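Long-range contact in dehalogenase (Rhodospirillaceae, PDB 6A41), which probably catalyses a dehalogenation reaction, on a Rossmann-type fold of the short-chain dehydrogenase/reductase kind: residues A[7-12]-A[78-83]. Residues are numbered along the deposited sequence; the frame is centred on the assembly and turned at random.
Sequences VILITN and DALVNN
Leu-9 grips the neighbouring strand with both polar backbone atoms. Its N donates to Ala-79 O at 2.8 Å, and its O accepts from Val-81 N. Thr-11 N to Val-81 O continues this parallel ladder. At its start Val-7 O takes two donors, Asp-78 N at 2.7 Å and Ala-79 N. Asp-78 returns a bond from its side chain: OD2 receives Val-7 N at 2.9 Å through its anti lone pair, almost straight at 171°. This carboxylate is also held by a salt bridge from OD1 to Arg-126.

Two apolar faces flank the ladder. On one, Ile-8 CG2 meets Val-81 CG2 at 3.9 Å, while Ile-8 CG1 lies against Ala-79 CB. On the other, Leu-9 and Leu-80 run side by side and point the same way, CD2 against CD1.

Beyond Ile-10, side chains join in the bonding. The chi1 of Thr-11, 62°, sets OG1 between its own N and carbonyl carbon. There OG1 accepts from Asn-83 N at 2.9 Å. A water bridges OG1 and Asn-82 ND2, and accepts from the latter. Asn-83 ND2 donates to Thr-11 O at 3.1 Å, with that oxygen in its amide plane. Asn-12 ND2 binds Asn-83 O at 3.0 Å, tilted 32° from the carbonyl plane. Bonds from Asn-83 ND2 to Lys-15 O and from Ala-17 N to Asn-83 OD1 fix the Asn-83 amide against the loop before helix 18-27.

These are the adjacent first and fourth strands of a Rossmann-type sheet. Strand 31-34 flanks 7-10, and strand 129-136 flanks 79-83. Helix 214-225 packs on Ala-79 and Val-81; helix 98-126 lies across the other face, against Thr-11 and Asn-82.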
ATOM      1  N   VAL A   7     -11.294  -0.734 -30.458  1.00 12.99           N
ATOM      2  CA  VAL A   7     -12.715  -0.886 -30.140  1.00 12.89           C
ATOM      3  C   VAL A   7     -12.821  -0.954 -28.606  1.00 12.79           C
ATOM      4  O   VAL A   7     -12.243  -1.919 -27.983  1.00 13.26           O
ATOM      5  CB  VAL A   7     -13.322  -2.203 -30.771  1.00 13.10           C
ATOM      6  CG1 VAL A   7     -14.773  -2.368 -30.366  1.00 13.23           C
ATOM      7  CG2 VAL A   7     -13.150  -2.151 -32.288  1.00 13.57           C
ATOM      8  N   ILE A   8     -13.504   0.051 -28.032  1.00 11.46           N
ATOM      9  CA  ILE A   8     -13.638   0.177 -26.590  1.00 12.87           C
ATOM     10  C   ILE A   8     -15.111  -0.005 -26.224  1.00 11.53           C
ATOM     11  O   ILE A   8     -15.937   0.754 -26.708  1.00 11.70           O
ATOM     12  CB  ILE A   8     -13.145   1.531 -26.151  1.00 14.10           C
ATOM     13  CG1 ILE A   8     -11.672   1.558 -26.543  1.00 17.29           C
ATOM     14  CG2 ILE A   8     -13.274   1.705 -24.652  1.00 14.55           C
ATOM     15  CD1 ILE A   8     -10.956   2.732 -26.144  1.00 20.52           C
ATOM     16  N   LEU A   9     -15.428  -0.941 -25.344  1.00 10.71           N
ATOM     17  CA  LEU A   9     -16.799  -1.082 -24.885  1.00  9.83           C
ATOM     18  C   LEU A   9     -16.895  -0.457 -23.508  1.00  9.40           C
ATOM     19  O   LEU A   9     -16.154  -0.856 -22.602  1.00  9.42           O
ATOM     20  CB  LEU A   9     -17.031  -2.607 -24.747  1.00  9.96           C
ATOM     21  CG  LEU A   9     -18.303  -2.964 -24.053  1.00 10.12           C
ATOM     22  CD1 LEU A   9     -19.462  -2.323 -24.797  1.00 10.35           C
ATOM     23  CD2 LEU A   9     -18.389  -4.528 -23.967  1.00 10.54           C
ATOM     24  N   ILE A  10     -17.776   0.498 -23.292  1.00  9.04           N
ATOM     25  CA  ILE A  10     -17.923   1.148 -22.032  1.00  9.17           C
ATOM     26  C   ILE A  10     -19.334   0.742 -21.491  1.00  9.27           C
ATOM     27  O   ILE A  10     -20.334   0.840 -22.198  1.00  8.99           O
ATOM     28  CB  ILE A  10     -17.909   2.656 -22.160  1.00  9.67           C
ATOM     29  CG1 ILE A  10     -16.624   3.179 -22.890  1.00  9.46           C
ATOM     30  CG2 ILE A  10     -18.023   3.333 -20.767  1.00  9.76           C
ATOM     31  CD1 ILE A  10     -16.645   4.649 -23.273  1.00  9.87           C
ATOM     32  N   THR A  11     -19.402   0.229 -20.293  1.00  8.98           N
ATOM     33  CA  THR A  11     -20.652  -0.124 -19.684  1.00  9.91           C
ATOM     34  C   THR A  11     -21.280   1.041 -18.919  1.00  9.92           C
ATOM     35  O   THR A  11     -20.655   2.022 -18.558  1.00  9.88           O
ATOM     36  CB  THR A  11     -20.516  -1.310 -18.712  1.00 11.20           C
ATOM     37  OG1 THR A  11     -19.637  -0.966 -17.622  1.00 10.05           O
ATOM     38  CG2 THR A  11     -19.911  -2.480 -19.437  1.00 12.37           C
ATOM     39  N   ASN A  12     -22.566   0.896 -18.651  1.00 10.50           N
ATOM     40  CA  ASN A  12     -23.353   1.863 -17.873  1.00 10.57           C
ATOM     41  C   ASN A  12     -22.993   3.286 -18.213  1.00 10.79           C
ATOM     42  O   ASN A  12     -22.751   4.153 -17.323  1.00 11.10           O
ATOM     43  CB  ASN A  12     -23.198   1.517 -16.408  1.00 11.54           C
ATOM     44  CG  ASN A  12     -23.539   0.081 -16.069  1.00 12.25           C
ATOM     45  OD1 ASN A  12     -24.690  -0.360 -16.250  1.00 12.78           O
ATOM     46  ND2 ASN A  12     -22.565  -0.683 -15.671  1.00 12.71           N
ATOM     47  N   ASP A  78     -11.231  -4.457 -28.047  1.00 12.16           N
ATOM     48  CA  ASP A  78      -9.861  -4.270 -27.594  1.00 12.35           C
ATOM     49  C   ASP A  78      -9.804  -3.932 -26.109  1.00 12.37           C
ATOM     50  O   ASP A  78      -8.786  -4.242 -25.432  1.00 13.49           O
ATOM     51  CB  ASP A  78      -9.185  -3.154 -28.360  1.00 13.21           C
ATOM     52  CG  ASP A  78      -8.896  -3.546 -29.801  1.00 15.12           C
ATOM     53  OD1 ASP A  78      -8.176  -4.562 -30.008  1.00 15.10           O
ATOM     54  OD2 ASP A  78      -9.465  -2.945 -30.719  1.00 16.45           O
ATOM     55  N   ALA A  79     -10.788  -3.164 -25.597  1.00 11.43           N
ATOM     56  CA  ALA A  79     -10.829  -2.803 -24.208  1.00 11.37           C
ATOM     57  C   ALA A  79     -12.231  -2.807 -23.634  1.00 11.32           C
ATOM     58  O   ALA A  79     -13.211  -2.336 -24.325  1.00 12.06           O
ATOM     59  CB  ALA A  79     -10.293  -1.371 -24.042  1.00 11.55           C
ATOM     60  N   LEU A  80     -12.360  -3.381 -22.455  1.00 10.07           N
ATOM     61  CA  LEU A  80     -13.577  -3.305 -21.669  1.00  9.89           C
ATOM     62  C   LEU A  80     -13.401  -2.270 -20.578  1.00  9.41           C
ATOM     63  O   LEU A  80     -12.511  -2.443 -19.692  1.00  9.46           O
ATOM     64  CB  LEU A  80     -13.972  -4.628 -21.086  1.00  9.64           C
ATOM     65  CG  LEU A  80     -15.059  -4.730 -19.994  1.00  9.37           C
ATOM     66  CD1 LEU A  80     -16.377  -4.262 -20.643  1.00  9.70           C
ATOM     67  CD2 LEU A  80     -15.192  -6.128 -19.453  1.00  9.18           C
ATOM     68  N   VAL A  81     -14.263  -1.280 -20.533  1.00  8.91           N
ATOM     69  CA  VAL A  81     -14.252  -0.359 -19.426  1.00  8.71           C
ATOM     70  C   VAL A  81     -15.442  -0.676 -18.549  1.00  9.39           C
ATOM     71  O   VAL A  81     -16.636  -0.431 -18.972  1.00  8.30           O
ATOM     72  CB  VAL A  81     -14.318   1.100 -19.937  1.00  9.30           C
ATOM     73  CG1 VAL A  81     -14.435   2.055 -18.792  1.00  9.29           C
ATOM     74  CG2 VAL A  81     -13.131   1.436 -20.807  1.00  9.51           C
ATOM     75  N   ASN A  82     -15.199  -1.304 -17.414  1.00  9.21           N
ATOM     76  CA  ASN A  82     -16.279  -1.708 -16.524  1.00  9.86           C
ATOM     77  C   ASN A  82     -16.570  -0.458 -15.646  1.00  9.79           C
ATOM     78  O   ASN A  82     -15.881  -0.245 -14.695  1.00  9.17           O
ATOM     79  CB  ASN A  82     -15.870  -2.835 -15.636  1.00 10.42           C
ATOM     80  CG  ASN A  82     -15.994  -4.232 -16.256  1.00 12.28           C
ATOM     81  OD1 ASN A  82     -15.067  -5.031 -16.128  1.00 15.88           O
ATOM     82  ND2 ASN A  82     -17.131  -4.562 -16.690  1.00 11.63           N
ATOM     83  N   ASN A  83     -17.570   0.323 -16.012  1.00 10.11           N
ATOM     84  CA  ASN A  83     -17.971   1.555 -15.412  1.00 10.77           C
ATOM     85  C   ASN A  83     -19.191   1.269 -14.518  1.00 12.57           C
ATOM     86  O   ASN A  83     -20.293   1.162 -14.953  1.00 12.75           O
ATOM     87  CB  ASN A  83     -18.236   2.549 -16.515  1.00 10.63           C
ATOM     88  CG  ASN A  83     -18.800   3.849 -16.012  1.00 10.38           C
ATOM     89  OD1 ASN A  83     -18.166   4.554 -15.190  1.00 10.02           O
ATOM     90  ND2 ASN A  83     -19.953   4.212 -16.503  1.00  9.93           N
TER
HETATM   91  O   HOH W   1     -19.477  -3.135 -15.934  1.00 14.52           O